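Local coordinates for protein agmatine N-acetyltransferase (Drosophila melanogaster, PDB 7CIW) that transfers the acetyl group of acetyl-coenzyme A to agmatine and probably also acylates arylalkylamines such as dopamine and serotonin, at residues L174-G179 / Q210-H215; C125-A130 / L161-C166; T112-C117 / Q181-L186; A73-G78 / G144-T149. The protein carries 1 engineered substitution. One frame throughout, in Å; residues are numbered along the deposited sequence.

Interaction 1: residues L174-G179 / Q210-H215; sequences LVQRLG and QTFVLH. With COA (coenzyme A), chain B.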
# COMPACT_ATOMS: atom_id res chain seq x y z
N LEU A 174 5.10 12.10 2.75
CA LEU A 174 4.06 12.50 1.80
C LEU A 174 2.70 12.63 2.50
O LEU A 174 1.99 13.63 2.32
CB LEU A 174 3.98 11.50 0.65
CG LEU A 174 2.69 11.56 -0.15
CD1 LEU A 174 2.63 12.90 -0.87
CD2 LEU A 174 2.57 10.42 -1.14
N VAL A 175 2.31 11.63 3.29
CA VAL A 175 0.96 11.66 3.84
C VAL A 175 0.88 12.66 4.98
O VAL A 175 -0.18 13.20 5.25
CB VAL A 175 0.48 10.26 4.26
CG1 VAL A 175 0.41 9.36 3.04
CG2 VAL A 175 1.38 9.65 5.30
N GLN A 176 2.00 12.93 5.66
CA GLN A 176 2.03 14.04 6.60
C GLN A 176 1.67 15.35 5.90
O GLN A 176 0.90 16.16 6.42
CB GLN A 176 3.42 14.16 7.21
CG GLN A 176 3.73 13.15 8.27
CD GLN A 176 5.09 13.40 8.87
OE1 GLN A 176 6.05 13.72 8.15
NE2 GLN A 176 5.19 13.28 10.18
N ARG A 177 2.27 15.58 4.73
CA ARG A 177 1.96 16.78 3.96
C ARG A 177 0.50 16.82 3.56
O ARG A 177 -0.09 17.90 3.45
CB ARG A 177 2.89 16.82 2.74
CG ARG A 177 2.37 17.51 1.50
CD ARG A 177 3.53 17.76 0.55
NE ARG A 177 3.55 16.84 -0.59
CZ ARG A 177 4.54 15.99 -0.87
NH1 ARG A 177 5.61 15.92 -0.08
NH2 ARG A 177 4.46 15.21 -1.94
N LEU A 178 -0.12 15.65 3.35
CA LEU A 178 -1.54 15.58 3.04
C LEU A 178 -2.43 15.75 4.26
O LEU A 178 -3.66 15.83 4.11
CB LEU A 178 -1.84 14.23 2.36
CG LEU A 178 -1.21 14.10 0.98
CD1 LEU A 178 -1.50 12.72 0.39
CD2 LEU A 178 -1.72 15.20 0.04
N GLY A 179 -1.87 15.81 5.46
CA GLY A 179 -2.67 15.96 6.66
C GLY A 179 -3.14 14.68 7.30
O GLY A 179 -4.07 14.72 8.12
N GLN A 210 5.08 2.96 9.67
CA GLN A 210 4.28 3.98 10.33
C GLN A 210 2.91 4.01 9.67
O GLN A 210 2.80 4.32 8.48
CB GLN A 210 4.94 5.34 10.21
CG GLN A 210 6.31 5.41 10.86
CD GLN A 210 6.94 6.75 10.64
OE1 GLN A 210 6.71 7.67 11.41
NE2 GLN A 210 7.71 6.88 9.57
N THR A 211 1.87 3.69 10.44
CA THR A 211 0.52 3.66 9.90
C THR A 211 -0.17 5.00 10.12
O THR A 211 -0.19 5.52 11.24
CB THR A 211 -0.29 2.54 10.55
OG1 THR A 211 0.36 1.30 10.27
CG2 THR A 211 -1.71 2.49 9.98
N PHE A 212 -0.72 5.55 9.04
CA PHE A 212 -1.41 6.83 9.05
C PHE A 212 -2.85 6.65 8.61
O PHE A 212 -3.17 5.74 7.82
CB PHE A 212 -0.74 7.83 8.11
CG PHE A 212 0.61 8.33 8.57
CD1 PHE A 212 1.76 7.57 8.36
CD2 PHE A 212 0.72 9.57 9.17
CE1 PHE A 212 3.00 8.06 8.75
CE2 PHE A 212 1.95 10.05 9.57
CZ PHE A 212 3.09 9.29 9.37
N VAL A 213 -3.73 7.52 9.11
CA VAL A 213 -5.12 7.56 8.67
C VAL A 213 -5.51 8.98 8.30
O VAL A 213 -4.93 9.96 8.76
CB VAL A 213 -6.10 7.01 9.73
CG1 VAL A 213 -5.72 5.60 10.13
CG2 VAL A 213 -6.12 7.92 10.95
N LEU A 214 -6.53 9.06 7.44
CA LEU A 214 -7.16 10.32 7.08
C LEU A 214 -8.66 10.18 7.29
O LEU A 214 -9.27 9.24 6.78
CB LEU A 214 -6.88 10.68 5.62
CG LEU A 214 -7.52 11.99 5.15
CD1 LEU A 214 -6.77 13.19 5.73
CD2 LEU A 214 -7.57 12.04 3.62
N HIS A 215 -9.25 11.11 8.04
CA HIS A 215 -10.69 11.07 8.27
C HIS A 215 -11.41 11.75 7.12
O HIS A 215 -11.08 12.89 6.77
CB HIS A 215 -11.03 11.74 9.60
CG HIS A 215 -10.41 11.06 10.78
ND1 HIS A 215 -11.07 10.08 11.50
CD2 HIS A 215 -9.18 11.18 11.33
CE1 HIS A 215 -10.27 9.64 12.46
NE2 HIS A 215 -9.12 10.29 12.38
N1A COA B . 14.18 8.14 -2.64
C2A COA B . 14.82 9.32 -2.44
N3A COA B . 14.11 10.50 -2.42
C4A COA B . 12.78 10.49 -2.59
C5A COA B . 12.15 9.32 -2.79
C6A COA B . 12.87 8.14 -2.81
N6A COA B . 12.64 6.65 -2.99
N7A COA B . 10.82 9.54 -2.93
C8A COA B . 10.61 10.86 -2.83
N9A COA B . 11.80 11.43 -2.61
C1B COA B . 12.22 12.70 -2.47
C2B COA B . 11.83 13.44 -3.77
O2B COA B . 12.83 13.24 -4.85
C3B COA B . 11.64 14.72 -3.42
O3B COA B . 12.86 15.46 -3.14
P3B COA B . 13.66 16.39 -4.27
O7A COA B . 12.68 16.96 -5.27
O8A COA B . 14.48 17.47 -3.56
O9A COA B . 14.61 15.43 -4.97
C4B COA B . 10.95 14.62 -1.94
O4B COA B . 11.34 13.46 -1.41
C5B COA B . 9.45 14.73 -2.01
O5B COA B . 9.00 13.95 -3.11
P1A COA B . 7.42 13.42 -3.21
O1A COA B . 6.66 13.54 -1.88
O2A COA B . 6.72 14.13 -4.36
O3A COA B . 7.56 11.82 -3.53
P2A COA B . 6.80 10.97 -4.71
O4A COA B . 7.32 11.38 -6.06
O5A COA B . 5.31 11.11 -4.56
O6A COA B . 7.32 9.45 -4.35
CBP COA B . 7.00 7.42 -3.28
CCP COA B . 7.03 8.92 -3.10
CDP COA B . 5.73 7.07 -4.13
CEP COA B . 6.92 6.73 -1.91
CAP COA B . 8.30 7.00 -3.97
OAP COA B . 9.37 7.22 -3.08
C9P COA B . 8.34 5.52 -4.38
O9P COA B . 7.77 5.10 -5.34
N8P COA B . 9.14 4.61 -3.59
C7P COA B . 9.29 3.19 -3.94
C6P COA B . 8.05 2.27 -3.56
C5P COA B . 7.71 2.58 -2.12
O5P COA B . 8.53 2.51 -1.24
N4P COA B . 6.30 2.99 -1.87
C3P COA B . 5.78 3.38 -0.57
C2P COA B . 5.75 2.23 0.44
S1P COA B . 4.85 3.00 1.82

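Interaction 2: residues C125-A130 / L161-C166; sequences CLHVHA and LVSVDC. With G0R (N-(4-carbamimidamidobutyl)ethanamide), chain C.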
# COMPACT_ATOMS: atom_id res chain seq x y z
N CYS A 125 -13.00 0.88 6.22
CA CYS A 125 -11.90 1.78 5.90
C CYS A 125 -11.42 1.44 4.50
O CYS A 125 -11.47 0.28 4.08
CB CYS A 125 -10.78 1.65 6.94
SG CYS A 125 -9.36 2.77 6.75
N LEU A 126 -10.99 2.45 3.76
CA LEU A 126 -10.31 2.22 2.48
C LEU A 126 -8.81 2.19 2.75
O LEU A 126 -8.23 3.21 3.13
CB LEU A 126 -10.67 3.30 1.46
CG LEU A 126 -10.17 3.09 0.04
CD1 LEU A 126 -10.55 1.72 -0.50
CD2 LEU A 126 -10.77 4.16 -0.86
N HIS A 127 -8.19 1.04 2.54
CA HIS A 127 -6.78 0.87 2.85
C HIS A 127 -5.93 0.93 1.59
O HIS A 127 -6.21 0.24 0.62
CB HIS A 127 -6.57 -0.47 3.56
CG HIS A 127 -5.18 -0.66 4.08
ND1 HIS A 127 -4.75 -0.10 5.26
CD2 HIS A 127 -4.11 -1.31 3.56
CE1 HIS A 127 -3.48 -0.41 5.47
NE2 HIS A 127 -3.07 -1.15 4.45
N VAL A 128 -4.86 1.73 1.63
CA VAL A 128 -3.94 1.84 0.51
C VAL A 128 -2.87 0.75 0.65
O VAL A 128 -2.05 0.80 1.57
CB VAL A 128 -3.31 3.23 0.42
CG1 VAL A 128 -2.25 3.28 -0.68
CG2 VAL A 128 -4.40 4.27 0.19
N HIS A 129 -2.90 -0.24 -0.25
CA HIS A 129 -2.00 -1.38 -0.22
C HIS A 129 -0.68 -1.14 -0.94
O HIS A 129 0.31 -1.81 -0.62
CB HIS A 129 -2.68 -2.62 -0.82
CG HIS A 129 -3.83 -3.12 -0.01
ND1 HIS A 129 -3.65 -3.71 1.23
CD2 HIS A 129 -5.16 -3.11 -0.24
CE1 HIS A 129 -4.83 -4.05 1.72
NE2 HIS A 129 -5.77 -3.68 0.86
N ALA A 130 -0.63 -0.23 -1.91
CA ALA A 130 0.62 0.01 -2.62
C ALA A 130 0.59 1.39 -3.25
O ALA A 130 -0.46 1.84 -3.72
CB ALA A 130 0.83 -1.06 -3.70
N LEU A 161 -12.90 6.74 6.46
CA LEU A 161 -11.51 6.69 6.86
C LEU A 161 -10.70 6.10 5.72
O LEU A 161 -11.18 5.21 5.02
CB LEU A 161 -11.34 5.84 8.13
CG LEU A 161 -10.01 5.99 8.88
CD1 LEU A 161 -9.95 7.34 9.60
CD2 LEU A 161 -9.83 4.83 9.87
N VAL A 162 -9.48 6.62 5.55
CA VAL A 162 -8.45 6.03 4.70
C VAL A 162 -7.28 5.66 5.61
O VAL A 162 -6.95 6.43 6.51
CB VAL A 162 -7.97 6.99 3.59
CG1 VAL A 162 -6.83 6.36 2.76
CG2 VAL A 162 -9.12 7.40 2.69
N SER A 163 -6.69 4.49 5.39
CA SER A 163 -5.51 4.09 6.15
C SER A 163 -4.40 3.66 5.20
O SER A 163 -4.66 3.26 4.06
CB SER A 163 -5.82 2.95 7.13
OG SER A 163 -6.36 1.82 6.46
N VAL A 164 -3.15 3.73 5.68
CA VAL A 164 -2.01 3.35 4.85
C VAL A 164 -0.83 3.00 5.75
O VAL A 164 -0.55 3.71 6.72
CB VAL A 164 -1.67 4.48 3.85
CG1 VAL A 164 -1.37 5.81 4.58
CG2 VAL A 164 -0.51 4.08 2.93
N ASP A 165 -0.16 1.88 5.47
CA ASP A 165 1.05 1.48 6.21
C ASP A 165 2.26 2.02 5.47
O ASP A 165 2.72 1.43 4.49
CB ASP A 165 1.15 -0.04 6.34
CG ASP A 165 -0.04 -0.66 7.04
OD1 ASP A 165 -0.58 -0.04 7.98
OD2 ASP A 165 -0.43 -1.78 6.65
N CYS A 166 2.82 3.12 5.96
CA CYS A 166 4.01 3.70 5.33
C CYS A 166 5.24 2.94 5.81
O CYS A 166 5.85 3.26 6.83
CB CYS A 166 4.09 5.19 5.64
SG CYS A 166 2.72 6.15 4.93
C10 G0R C . 3.48 -6.10 -0.66
N12 G0R C . 4.86 -6.53 -0.86
C1 G0R C . 1.35 2.05 0.45
C2 G0R C . 2.38 0.92 0.46
C5 G0R C . 3.51 -0.97 1.71
C6 G0R C . 2.82 -2.33 1.59
C7 G0R C . 3.77 -3.50 1.84
C8 G0R C . 4.24 -4.26 0.60
N4 G0R C . 2.54 0.12 1.66
N9 G0R C . 3.20 -5.07 0.00
N11 G0R C . 2.40 -6.86 -1.25
O3 G0R C . 3.03 0.70 -0.51
O HOH W 1 -0.52 -2.40 4.00
O HOH W 2 0.01 0.12 3.11

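Interaction 3: residues T112-C117 / Q181-L186; sequences TATDVC and QLINTL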
# COMPACT_ATOMS: atom_id res chain seq x y z
N THR A 112 -3.49 -5.84 13.37
CA THR A 112 -3.99 -6.14 14.71
C THR A 112 -3.76 -4.96 15.65
O THR A 112 -4.63 -4.63 16.46
CB THR A 112 -3.30 -7.38 15.26
OG1 THR A 112 -3.73 -8.52 14.51
CG2 THR A 112 -3.63 -7.58 16.73
N ALA A 113 -2.61 -4.30 15.53
CA ALA A 113 -2.30 -3.19 16.42
C ALA A 113 -3.12 -1.95 16.09
O ALA A 113 -3.48 -1.19 17.00
CB ALA A 113 -0.81 -2.86 16.34
N THR A 114 -3.44 -1.72 14.81
CA THR A 114 -4.16 -0.50 14.45
C THR A 114 -5.67 -0.67 14.60
O THR A 114 -6.34 0.20 15.17
CB THR A 114 -3.81 -0.06 13.03
OG1 THR A 114 -4.03 -1.14 12.11
CG2 THR A 114 -2.36 0.36 12.96
N ASP A 115 -6.22 -1.77 14.07
CA ASP A 115 -7.62 -2.16 14.28
C ASP A 115 -8.56 -0.96 14.12
O ASP A 115 -9.34 -0.62 15.01
CB ASP A 115 -7.78 -2.81 15.66
CG ASP A 115 -9.04 -3.66 15.79
OD1 ASP A 115 -9.81 -3.77 14.82
OD2 ASP A 115 -9.27 -4.21 16.88
N VAL A 116 -8.47 -0.31 12.96
CA VAL A 116 -8.95 1.07 12.87
C VAL A 116 -10.47 1.15 12.94
O VAL A 116 -11.02 2.20 13.30
CB VAL A 116 -8.45 1.77 11.59
CG1 VAL A 116 -6.94 1.96 11.64
CG2 VAL A 116 -8.93 1.02 10.32
N CYS A 117 -11.17 0.10 12.55
CA CYS A 117 -12.64 0.15 12.61
C CYS A 117 -13.12 0.22 14.05
O CYS A 117 -14.03 1.00 14.37
CB CYS A 117 -13.21 -1.07 11.88
SG CYS A 117 -13.01 -0.88 10.06
N GLN A 181 -2.82 11.54 9.96
CA GLN A 181 -2.32 11.45 11.33
C GLN A 181 -1.71 10.08 11.60
O GLN A 181 -2.26 9.05 11.22
CB GLN A 181 -3.44 11.71 12.35
CG GLN A 181 -3.99 13.13 12.33
CD GLN A 181 -5.36 13.20 11.70
OE1 GLN A 181 -6.31 12.58 12.19
NE2 GLN A 181 -5.48 13.95 10.61
N LEU A 182 -0.57 10.09 12.29
CA LEU A 182 0.11 8.85 12.67
C LEU A 182 -0.65 8.13 13.77
O LEU A 182 -1.03 8.75 14.77
CB LEU A 182 1.52 9.18 13.15
CG LEU A 182 2.36 8.04 13.69
CD1 LEU A 182 2.72 7.09 12.55
CD2 LEU A 182 3.62 8.62 14.34
N ILE A 183 -0.82 6.81 13.64
CA ILE A 183 -1.53 6.07 14.69
C ILE A 183 -0.74 4.88 15.22
O ILE A 183 -1.13 4.30 16.25
CB ILE A 183 -2.92 5.59 14.22
CG1 ILE A 183 -2.81 4.61 13.05
CG2 ILE A 183 -3.83 6.77 13.86
CD1 ILE A 183 -4.06 3.76 12.89
N ASN A 184 0.36 4.50 14.56
CA ASN A 184 1.11 3.33 15.00
C ASN A 184 2.50 3.33 14.38
O ASN A 184 2.66 3.65 13.20
CB ASN A 184 0.41 2.02 14.62
CG ASN A 184 0.95 0.82 15.40
OD1 ASN A 184 0.70 0.69 16.59
ND2 ASN A 184 1.67 -0.06 14.71
N THR A 185 3.49 2.89 15.16
CA THR A 185 4.86 2.72 14.71
C THR A 185 5.35 1.35 15.16
O THR A 185 5.24 1.00 16.34
CB THR A 185 5.78 3.82 15.25
OG1 THR A 185 5.26 5.11 14.91
CG2 THR A 185 7.19 3.66 14.71
N LEU A 186 5.88 0.58 14.22
CA LEU A 186 6.51 -0.69 14.54
C LEU A 186 7.89 -0.69 13.92
O LEU A 186 8.02 -0.65 12.69
CB LEU A 186 5.68 -1.87 14.02
CG LEU A 186 6.27 -3.27 14.14
CD1 LEU A 186 6.71 -3.55 15.56
CD2 LEU A 186 5.22 -4.29 13.66

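Interaction 4: residues A73-G78 / G144-T149; sequences AAVVAG and GRLMET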
# COMPACT_ATOMS: atom_id res chain seq x y z
N ALA A 73 3.07 6.06 -12.43
CA ALA A 73 2.78 6.00 -11.01
C ALA A 73 1.52 5.17 -10.82
O ALA A 73 0.70 5.06 -11.73
CB ALA A 73 2.60 7.41 -10.41
N ALA A 74 1.37 4.58 -9.64
CA ALA A 74 0.21 3.73 -9.41
C ALA A 74 -0.11 3.69 -7.92
O ALA A 74 0.78 3.77 -7.07
CB ALA A 74 0.44 2.30 -9.91
N VAL A 75 -1.40 3.51 -7.62
CA VAL A 75 -1.86 3.28 -6.26
C VAL A 75 -2.86 2.13 -6.28
O VAL A 75 -3.69 2.01 -7.19
CB VAL A 75 -2.46 4.57 -5.64
CG1 VAL A 75 -3.71 5.05 -6.41
CG2 VAL A 75 -2.72 4.40 -4.13
N VAL A 76 -2.74 1.24 -5.30
CA VAL A 76 -3.63 0.09 -5.16
C VAL A 76 -4.28 0.21 -3.80
O VAL A 76 -3.58 0.33 -2.79
CB VAL A 76 -2.87 -1.24 -5.30
CG1 VAL A 76 -3.78 -2.41 -4.95
CG2 VAL A 76 -2.30 -1.39 -6.70
N ALA A 77 -5.61 0.21 -3.77
CA ALA A 77 -6.33 0.35 -2.51
C ALA A 77 -7.51 -0.62 -2.52
O ALA A 77 -7.98 -1.04 -3.57
CB ALA A 77 -6.81 1.79 -2.29
N GLY A 78 -7.97 -0.98 -1.32
CA GLY A 78 -9.15 -1.81 -1.20
C GLY A 78 -9.80 -1.70 0.16
O GLY A 78 -9.22 -1.19 1.12
N GLY A 144 1.11 12.16 -4.05
CA GLY A 144 0.02 12.87 -3.39
C GLY A 144 -1.22 12.96 -4.25
O GLY A 144 -2.34 12.85 -3.74
N ARG A 145 -1.05 13.18 -5.55
CA ARG A 145 -2.21 13.25 -6.43
C ARG A 145 -2.97 11.92 -6.45
O ARG A 145 -4.20 11.91 -6.39
CB ARG A 145 -1.79 13.65 -7.84
CG ARG A 145 -1.32 15.09 -7.94
CD ARG A 145 -2.43 15.99 -8.44
NE ARG A 145 -3.63 15.82 -7.63
CZ ARG A 145 -4.06 16.70 -6.74
NH1 ARG A 145 -3.40 17.83 -6.56
NH2 ARG A 145 -5.16 16.44 -6.04
N LEU A 146 -2.25 10.80 -6.50
CA LEU A 146 -2.92 9.50 -6.47
C LEU A 146 -3.60 9.25 -5.12
O LEU A 146 -4.72 8.73 -5.09
CB LEU A 146 -1.93 8.38 -6.80
CG LEU A 146 -1.48 8.39 -8.26
CD1 LEU A 146 -0.40 7.36 -8.48
CD2 LEU A 146 -2.66 8.10 -9.15
N MET A 147 -2.95 9.61 -4.01
CA MET A 147 -3.60 9.47 -2.70
C MET A 147 -4.86 10.33 -2.61
O MET A 147 -5.87 9.90 -2.03
CB MET A 147 -2.62 9.83 -1.58
CG MET A 147 -1.45 8.85 -1.45
SD MET A 147 -1.93 7.20 -0.96
CE MET A 147 -2.46 7.46 0.74
N GLU A 148 -4.83 11.54 -3.17
CA GLU A 148 -6.04 12.35 -3.18
C GLU A 148 -7.13 11.70 -4.02
O GLU A 148 -8.32 11.75 -3.66
CB GLU A 148 -5.73 13.76 -3.69
CG GLU A 148 -4.83 14.54 -2.73
CD GLU A 148 -5.61 15.22 -1.62
OE1 GLU A 148 -6.82 14.95 -1.48
OE2 GLU A 148 -5.01 16.02 -0.86
N THR A 149 -6.75 11.07 -5.13
CA THR A 149 -7.74 10.36 -5.95
C THR A 149 -8.39 9.24 -5.17
O THR A 149 -9.60 9.02 -5.26
CB THR A 149 -7.07 9.84 -7.22
OG1 THR A 149 -6.46 10.93 -7.91
CG2 THR A 149 -8.08 9.15 -8.13

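Interaction 1: residues L174-G179 / Q210-H215
Phe212 lays one face of its ring against Val175, and these two residues supply about half of the 213 Å² buried where the end of helix 169-177 meets strand 208-215. The branch that touches is CG2 of Val175, which sits 3.8 Å from the centroid of the Phe212 ring and only 19° off its normal, a CH-pi contact. It leans toward the root of the ring, with Val175 CG2 3.6 Å from Phe212 CG. A chi1 of -70° turns the ring of Phe212 toward its own backbone N and brings its face against Val175. Farther out, Gln176 CG comes obliquely to within 3.8 Å of Phe212 CE2, while its amide stands steeply to the ring. Tyr180 and Cys166 also pack on Phe212. At the other end, Leu214 CD1 lies 3.9 Å from Gly179 O, next to the Schellman motif that ends the helix. There Gly179 takes a positive phi, and its N bonds back to Gln176 O.

The side chain of Arg177 takes no part in the packing on the strand and runs to coenzyme A. Its NH2 donates a fairly straight bond to O1A of the cofactor at 2.8 Å, and its NH1 a more bent one to the same oxygen at 3.2 Å, both at the edge of the guanidinium group. Asn141 gives NH2 a second partner, and the backbone N of Gly139 and Asn141 also bonds the cofactor. The helix thus divides its chemistry: its contact with the strand rests on apolar and CH-pi packing, whereas the Arg177 guanidinium probably helps to offset the charge of the pyrophosphate.

Interaction 2: residues C125-A130 / L161-C166
His127 reaches across to Ser163 on the parallel neighbouring strand, its ND1 hydrogen-bonded to Ser163 OG at 2.8 Å, nearly straight and in the plane of the ring. A chi1 of -172° carries the ring over the gap between the strands. Cys125 SG approaches the same hydroxyl, 3.2 Å from Ser163 OG. At the far edge of the ring, a water 2.9 Å from His127 NE2 donates to Asp165 OD2, linking ring and carboxylate, whose planes are strongly inclined; the other oxygen, OD1, is held by Thr211. An alanine here removes the ring, which is likely to leave Ser163 OG without this partner and the water, tied to Asp165 OD2, freer to shift.

Backbone bonds join Leu126 N to Leu161 O, Ser163 N to Leu126 O and Val128 N to Ser163 O, but then the strands, 26° apart in direction, separate. Val128 O and Asp165 N are 4.5 Å apart, and a second water bridges them. The amide N4 of the bound acetylagmatine donates to this water at 2.9 Å and makes a weak bond to Asp165 O. Such splaying of two parallel strands is the hallmark of the GNAT fold, and here it receives the product.

On the opposite face of the sheet Val128 and Val164 lie side by side, Val128 CB 3.9 Å from Val164 CG2, and Val164 also lines the pocket. Helix 142-156, the crossover of this beta-alpha-beta unit, covers that face, Met147 and Val150 packing on Val128. Antiparallel strands 70-80 and 208-215 flank the pair.

Interaction 3: residues T112-C117 / Q181-L186
Ile183 and Asn184, which touch Thr114, Val116 and Ala113, form a classic beta bulge opposite Thr211 in edge strand 181-187. The bulge turns both side chains toward the junction between helices 99-114 and 116-119.

The apolar part centres on the end of Ile183. Its CD1 lies 3.6 Å from Val116 CG1 and 3.8 Å from Thr114 CG2, reaching both methyls at about right angles to the side chains that bear them. Ile183 has a chi1 of 63°, which places CG1 between the backbone N and the carbonyl carbon and directs CD1 at the helices; Phe120 packs on the same side chain.

The polar groups meet only carbon across this contact. Thr114 uses OG1 within its own helix, bonding to Val110 O, and presents CG2 to the strand. Arg119 bonds to the carbonyls of Ala113 and Thr114 at the helix end. The amide of Asn184 lies by the methyl of Ala113, with Asn184 OD1 3.9 Å from Ala113 CB. A glycine in its place would probably leave the methyls of Ala113 and Thr114 without this cover and open a gap between the strand and the helix end. The stem of the same asparagine packs closer still, Asn184 CB lying 3.6 Å from Thr114 CG2.

Interaction 4: residues A73-G78 / G144-T149
Strand 73-78 and helix 144-149 pack with their axes 8.4 Å apart and their directions 32° from parallel, and Val75 and Leu146 come opposite each other with CA atoms 6.3 Å apart. These two side chains slide past each other in opposite directions. Val75 CG1 rests 3.8 Å from Leu146 CB, while the leucine extends along the strand until Leu146 CD1 is 3.6 Å from Ala73 CB. The small alanine lets that methyl settle close to the backbone, 3.5 Å from Ala74 N. With CG anti to the carbonyl carbon (chi1 -70°), the leucine branch is aimed at Ala73.

This is the helix-on-sheet packing of the GNAT core: helix 142-156 follows strand 125-133 and covers one face of the sheet, while helix 19-30 packs on Ala74 from the other. Leu131 and Val133, both at the coenzyme A site, lie beside Val75 and Ala73.

Met147 comes in more loosely, its SD 4.3 Å from Val75 CG2, and it also touches Val128, Leu178 and Tyr180. Within the helix, Thr149 OG1 donates to Arg145 O one turn back at 2.9 Å; the backbone N of Thr149 reaches that oxygen from the opposite face of its carbonyl plane, and Lys3 bonds to the hydroxyl.

How the interactions relate
From the N terminus, strand 70-80 comes first, and helix 142-156 closes interaction 4 on it. By then interactions 3 and 2 have opened, at 112-117 and 125-130, so both cross interaction 4. Strand 161-166 closes interaction 2, which nests within the longer loop that 181-186 closes as interaction 3. Interaction 1 opens at 174-179, before interaction 3 ends, and closes at 210-215; it crosses interaction 3 and follows interactions 2 and 4 in series. All four reach one sheet: 208-215 lies between 161-166 and 181-187 and is hydrogen-bonded through its backbone to both, and the end of helix 169-177 packs beside helix 142-156, Leu174 touching Gly144.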